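PDB 4JX2: hypothetical protein from Legionella pneumophila subsp. pneumophila, which is of unknown function, being a putative secreted protein of the DUF5624 family that combines helices and a mixed beta sheet in a novel arrangement. Local coordinates for residues L175-N180 / I419-N424; I182-S187 / K217-P222. One frame throughout, in Å; residues are numbered along the deposited sequence.

Contact 1: residues L175-N180 / I419-N424; sequences LTTIHN and ISTYPN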
loop_
_atom_site.group_PDB
_atom_site.type_symbol
_atom_site.label_atom_id
_atom_site.label_comp_id
_atom_site.label_asym_id
_atom_site.label_seq_id
_atom_site.Cartn_x
_atom_site.Cartn_y
_atom_site.Cartn_z
ATOM N N LEU A 175 9.463 -18.697 32.200
ATOM C CA LEU A 175 10.906 -18.849 31.983
ATOM C C LEU A 175 11.388 -20.300 31.868
ATOM O O LEU A 175 12.173 -20.582 30.960
ATOM C CB LEU A 175 11.725 -18.125 33.066
ATOM C CG LEU A 175 11.749 -16.579 32.985
ATOM C CD1 LEU A 175 12.768 -16.014 33.951
ATOM C CD2 LEU A 175 12.033 -16.054 31.531
ATOM N N THR A 176 10.926 -21.209 32.748
ATOM C CA THR A 176 11.326 -22.624 32.743
ATOM C C THR A 176 10.887 -23.272 31.424
ATOM O O THR A 176 11.725 -23.890 30.759
ATOM C CB THR A 176 10.799 -23.347 34.014
ATOM O OG1 THR A 176 11.648 -23.000 35.114
ATOM C CG2 THR A 176 10.786 -24.880 33.878
ATOM N N THR A 177 9.600 -23.093 31.041
ATOM C CA THR A 177 8.993 -23.592 29.803
ATOM C C THR A 177 9.753 -23.066 28.577
ATOM O O THR A 177 10.087 -23.871 27.707
ATOM C CB THR A 177 7.521 -23.178 29.738
ATOM O OG1 THR A 177 6.891 -23.468 30.986
ATOM C CG2 THR A 177 6.771 -23.830 28.567
ATOM N N ILE A 178 10.045 -21.731 28.517
ATOM C CA ILE A 178 10.799 -21.096 27.428
ATOM C C ILE A 178 12.171 -21.776 27.273
ATOM O O ILE A 178 12.561 -22.109 26.142
ATOM C CB ILE A 178 10.937 -19.561 27.630
ATOM C CG1 ILE A 178 9.554 -18.890 27.594
ATOM C CG2 ILE A 178 11.879 -18.932 26.573
ATOM C CD1 ILE A 178 9.567 -17.476 27.962
ATOM N N HIS A 179 12.873 -22.010 28.403
ATOM C CA HIS A 179 14.176 -22.658 28.407
ATOM C C HIS A 179 14.113 -24.059 27.785
ATOM O O HIS A 179 14.922 -24.377 26.905
ATOM C CB HIS A 179 14.748 -22.742 29.825
ATOM C CG HIS A 179 15.981 -23.587 29.884
ATOM N ND1 HIS A 179 15.925 -24.926 30.243
ATOM C CD2 HIS A 179 17.246 -23.284 29.519
ATOM C CE1 HIS A 179 17.159 -25.379 30.120
ATOM N NE2 HIS A 179 17.992 -24.422 29.703
ATOM N N ASN A 180 13.172 -24.897 28.272
ATOM C CA ASN A 180 12.984 -26.274 27.812
ATOM C C ASN A 180 12.623 -26.337 26.343
ATOM O O ASN A 180 13.052 -27.257 25.635
ATOM C CB ASN A 180 11.905 -26.962 28.622
ATOM C CG ASN A 180 12.283 -27.203 30.052
ATOM O OD1 ASN A 180 13.461 -27.252 30.428
ATOM N ND2 ASN A 180 11.277 -27.383 30.873
ATOM N N ILE A 419 0.607 -34.806 25.912
ATOM C CA ILE A 419 1.729 -33.917 26.262
ATOM C C ILE A 419 1.165 -32.638 26.910
ATOM O O ILE A 419 0.146 -32.103 26.446
ATOM C CB ILE A 419 2.603 -33.610 24.998
ATOM C CG1 ILE A 419 3.215 -34.908 24.407
ATOM C CG2 ILE A 419 3.704 -32.578 25.296
ATOM C CD1 ILE A 419 3.367 -34.941 22.917
ATOM N N SER A 420 1.833 -32.143 27.966
ATOM C CA SER A 420 1.406 -30.938 28.695
ATOM C C SER A 420 2.355 -29.726 28.486
ATOM O O SER A 420 1.903 -28.571 28.544
ATOM C CB SER A 420 1.277 -31.237 30.185
ATOM O OG SER A 420 2.390 -31.984 30.651
ATOM N N THR A 421 3.654 -29.985 28.261
ATOM C CA THR A 421 4.657 -28.934 28.042
ATOM C C THR A 421 5.843 -29.523 27.268
ATOM O O THR A 421 5.849 -30.718 26.965
ATOM C CB THR A 421 5.073 -28.307 29.402
ATOM O OG1 THR A 421 5.827 -27.115 29.177
ATOM C CG2 THR A 421 5.840 -29.271 30.291
ATOM N N TYR A 422 6.854 -28.701 26.987
ATOM C CA TYR A 422 8.088 -29.146 26.336
ATOM C C TYR A 422 8.957 -29.957 27.300
ATOM O O TYR A 422 9.084 -29.558 28.464
ATOM C CB TYR A 422 8.886 -27.940 25.819
ATOM C CG TYR A 422 8.202 -27.222 24.687
ATOM C CD1 TYR A 422 8.352 -27.655 23.369
ATOM C CD2 TYR A 422 7.370 -26.131 24.927
ATOM C CE1 TYR A 422 7.706 -27.007 22.316
ATOM C CE2 TYR A 422 6.712 -25.480 23.884
ATOM C CZ TYR A 422 6.878 -25.928 22.579
ATOM O OH TYR A 422 6.234 -25.294 21.550
ATOM N N PRO A 423 9.592 -31.069 26.839
ATOM C CA PRO A 423 10.457 -31.872 27.731
ATOM C C PRO A 423 11.679 -31.111 28.245
ATOM O O PRO A 423 12.152 -30.196 27.568
ATOM C CB PRO A 423 10.902 -33.026 26.826
ATOM C CG PRO A 423 9.886 -33.096 25.774
ATOM C CD PRO A 423 9.541 -31.675 25.495
ATOM N N ASN A 424 12.200 -31.512 29.421
ATOM C CA ASN A 424 13.358 -30.907 30.094
ATOM C C ASN A 424 14.693 -31.525 29.638
ATOM O O ASN A 424 15.591 -30.783 29.228
ATOM C CB ASN A 424 13.224 -31.016 31.630
ATOM C CG ASN A 424 12.926 -32.408 32.141
ATOM O OD1 ASN A 424 12.122 -33.166 31.578
ATOM N ND2 ASN A 424 13.585 -32.787 33.215
#
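Where the C-terminal loop that follows helix 386-398 lies along the first turns of helix 175-197, Thr177 and Asn180, one helical turn apart, meet Thr421 to Asn424. This surface contact of helix and loop rests on packing. Thr177 contributes its methyl: CG2 lies anti to the backbone N and OG1 anti to the carbonyl carbon (chi1 -47°), and CG2 comes 3.5 Å from OG1 of Thr421. The same methyl also approaches the edge of the Tyr422 ring, close to its plane, with CG2 4.3 Å from CD2.

Asn180 has more of its surface buried by the loop than Thr177, pressing mainly its aliphatic root against loop backbone: its CB is 3.4 Å from the carbonyl O of Pro423 and 3.8 Å from that of Tyr422. Farther out, the Asn180 and Asn424 side chains lie side by side and point the same way, the amide planes 62° apart, and Asn180 OD1 stands 3.7 Å from Asn424 CA. A weak hydrogen bond runs from His179 ND1 to Asn180 OD1 (3.4 Å) and may bias the turn of the amide. The Tyr422 hydroxyl and Pro423 carbonyl find partners in the C-terminal region, Gly410 and Asn426, and Asn426 ND2 also bonds Asp183 of the helix. Within these two segments the helix sets a methyl and a CB against a hydroxyl oxygen, a ring edge and two backbone carbonyls, apolar-to-polar packing without directional bonds.

Contact 2: residues I182-S187 / K217-P222; sequences IDYACS and KTYPIP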
loop_
_atom_site.group_PDB
_atom_site.type_symbol
_atom_site.label_atom_id
_atom_site.label_comp_id
_atom_site.label_asym_id
_atom_site.label_seq_id
_atom_site.Cartn_x
_atom_site.Cartn_y
_atom_site.Cartn_z
ATOM N N ILE A 182 13.490 -24.018 23.926
ATOM C CA ILE A 182 14.643 -23.712 23.071
ATOM C C ILE A 182 15.575 -24.943 23.053
ATOM O O ILE A 182 16.095 -25.311 21.995
ATOM C CB ILE A 182 15.358 -22.400 23.487
ATOM C CG1 ILE A 182 14.454 -21.191 23.204
ATOM C CG2 ILE A 182 16.706 -22.228 22.756
ATOM C CD1 ILE A 182 14.575 -20.096 24.151
ATOM N N ASP A 183 15.721 -25.615 24.208
ATOM C CA ASP A 183 16.513 -26.835 24.313
ATOM C C ASP A 183 15.925 -27.930 23.384
ATOM O O ASP A 183 16.655 -28.489 22.558
ATOM C CB ASP A 183 16.577 -27.299 25.765
ATOM C CG ASP A 183 17.578 -28.414 25.974
ATOM O OD1 ASP A 183 18.798 -28.152 25.845
ATOM O OD2 ASP A 183 17.146 -29.560 26.217
ATOM N N TYR A 184 14.601 -28.170 23.486
ATOM C CA TYR A 184 13.825 -29.105 22.663
ATOM C C TYR A 184 13.963 -28.782 21.160
ATOM O O TYR A 184 14.165 -29.691 20.340
ATOM C CB TYR A 184 12.331 -29.062 23.069
ATOM C CG TYR A 184 11.446 -29.921 22.192
ATOM C CD1 TYR A 184 11.427 -31.309 22.329
ATOM C CD2 TYR A 184 10.637 -29.350 21.210
ATOM C CE1 TYR A 184 10.618 -32.104 21.521
ATOM C CE2 TYR A 184 9.827 -30.138 20.389
ATOM C CZ TYR A 184 9.811 -31.514 20.561
ATOM O OH TYR A 184 9.030 -32.297 19.754
ATOM N N ALA A 185 13.820 -27.480 20.811
ATOM C CA ALA A 185 13.905 -26.969 19.450
ATOM C C ALA A 185 15.279 -27.239 18.853
ATOM O O ALA A 185 15.359 -27.782 17.751
ATOM C CB ALA A 185 13.603 -25.484 19.434
ATOM N N CYS A 186 16.357 -26.919 19.592
ATOM C CA CYS A 186 17.733 -27.156 19.139
ATOM C C CYS A 186 17.983 -28.645 18.938
ATOM O O CYS A 186 18.523 -29.045 17.906
ATOM C CB CYS A 186 18.745 -26.549 20.105
ATOM S SG CYS A 186 18.701 -24.740 20.173
ATOM N N SER A 187 17.553 -29.460 19.907
ATOM C CA SER A 187 17.709 -30.911 19.878
ATOM C C SER A 187 16.956 -31.523 18.665
ATOM O O SER A 187 17.524 -32.337 17.935
ATOM C CB SER A 187 17.212 -31.504 21.194
ATOM O OG SER A 187 17.430 -32.903 21.248
ATOM N N LYS A 217 8.582 -39.471 15.913
ATOM C CA LYS A 217 8.530 -40.375 17.070
ATOM C C LYS A 217 9.406 -39.893 18.237
ATOM O O LYS A 217 8.934 -39.920 19.376
ATOM C CB LYS A 217 8.901 -41.817 16.683
ATOM C CG LYS A 217 7.844 -42.516 15.819
ATOM C CD LYS A 217 8.424 -43.753 15.124
ATOM C CE LYS A 217 7.476 -44.417 14.154
ATOM N NZ LYS A 217 8.138 -45.532 13.422
ATOM N N THR A 218 10.643 -39.418 17.960
ATOM C CA THR A 218 11.566 -38.926 18.999
ATOM C C THR A 218 11.138 -37.550 19.531
ATOM O O THR A 218 11.247 -37.298 20.732
ATOM C CB THR A 218 12.979 -38.850 18.435
ATOM O OG1 THR A 218 13.223 -40.014 17.650
ATOM C CG2 THR A 218 14.036 -38.690 19.516
ATOM N N TYR A 219 10.676 -36.664 18.638
ATOM C CA TYR A 219 10.277 -35.305 18.987
ATOM C C TYR A 219 8.779 -35.116 18.636
ATOM O O TYR A 219 8.451 -34.573 17.579
ATOM C CB TYR A 219 11.206 -34.299 18.278
ATOM C CG TYR A 219 12.661 -34.472 18.662
ATOM C CD1 TYR A 219 13.167 -33.907 19.828
ATOM C CD2 TYR A 219 13.536 -35.203 17.858
ATOM C CE1 TYR A 219 14.504 -34.071 20.192
ATOM C CE2 TYR A 219 14.878 -35.367 18.207
ATOM C CZ TYR A 219 15.355 -34.807 19.383
ATOM O OH TYR A 219 16.674 -34.975 19.752
ATOM N N PRO A 220 7.861 -35.600 19.515
ATOM C CA PRO A 220 6.420 -35.580 19.186
ATOM C C PRO A 220 5.756 -34.211 19.076
ATOM O O PRO A 220 4.742 -34.131 18.386
ATOM C CB PRO A 220 5.784 -36.394 20.322
ATOM C CG PRO A 220 6.752 -36.337 21.417
ATOM C CD PRO A 220 8.089 -36.337 20.772
ATOM N N ILE A 221 6.279 -33.164 19.744
ATOM C CA ILE A 221 5.730 -31.814 19.611
ATOM C C ILE A 221 6.195 -31.287 18.247
ATOM O O ILE A 221 7.405 -31.180 18.017
ATOM C CB ILE A 221 6.115 -30.856 20.770
ATOM C CG1 ILE A 221 5.671 -31.404 22.140
ATOM C CG2 ILE A 221 5.532 -29.449 20.521
ATOM C CD1 ILE A 221 6.594 -30.980 23.307
ATOM N N PRO A 222 5.277 -30.979 17.310
ATOM C CA PRO A 222 5.724 -30.455 16.001
ATOM C C PRO A 222 6.609 -29.216 16.127
ATOM O O PRO A 222 6.409 -28.423 17.053
ATOM C CB PRO A 222 4.409 -30.073 15.308
ATOM C CG PRO A 222 3.374 -30.892 15.973
ATOM C CD PRO A 222 3.804 -31.060 17.395
#
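Tyr184 and Ser187 of helix 175-197 receive Tyr219 and Ile221 in a buried helix-to-loop contact, where the connection between helices 205-213 and 223-247 folds back on the earlier helix. Two phenols, one from each segment, reach past each other in opposite directions. With CG anti to the backbone N (chi1 175°), the Tyr184 ring extends from the helix to the loop, where its hydroxyl donates to the carbonyl O of Ile221 at 2.6 Å. The bond lies in the carbonyl plane and falls on a lone pair, at a C=O...O angle of 116°; that carbonyl oxygen also sits in the plane of the ring, at its edge. Ile221 also touches the ring with CB, 3.8 Å from Tyr184 CZ, and has CD1 over one face, displaced toward the rim.

Tyr219 completes the exchange from the loop. Its edge is turned to the face of Tyr184 in an offset edge-to-face pair, centroids 5.7 Å apart and planes at 64°, with Tyr219 CD1 3.6 Å from Tyr184 CE1. Beyond the rings, Tyr219 OH donates to Ser187 OG at 2.7 Å. Ser187 OG is bonded in turn to the carbonyl of Pro427, and Tyr219 OH also accepts from Asn191 ND2, so each of the two hydroxyls has two partners. The arrangement is an interhelical loop anchored on a neighbouring helix by an edge-to-face tyrosine pair and two hydroxyl bonds, part of the helical packing among helices 175-197, 205-213 and 223-247, within the DUF5624 sequence range.

How the contacts relate
Both contacts stand on helix 175-197, contact 1 on its first turns and contact 2 just beyond, with centres about 10 Å apart on the same side of the chain's centre. Contact 2 is local, bridging about thirty residues, and is nested inside the far longer loop closed by contact 1, which brings in the C-terminal region. The two join directly: Tyr422 packs on Tyr184, CD1 to CD2 at 3.6 Å, and on Ile221, while Pro423 lies against Tyr184. An interhelical loop and a distant C-terminal loop are thereby brought together on one helix, where they also touch each other, illustrating how sequence-remote segments can share one helical scaffold.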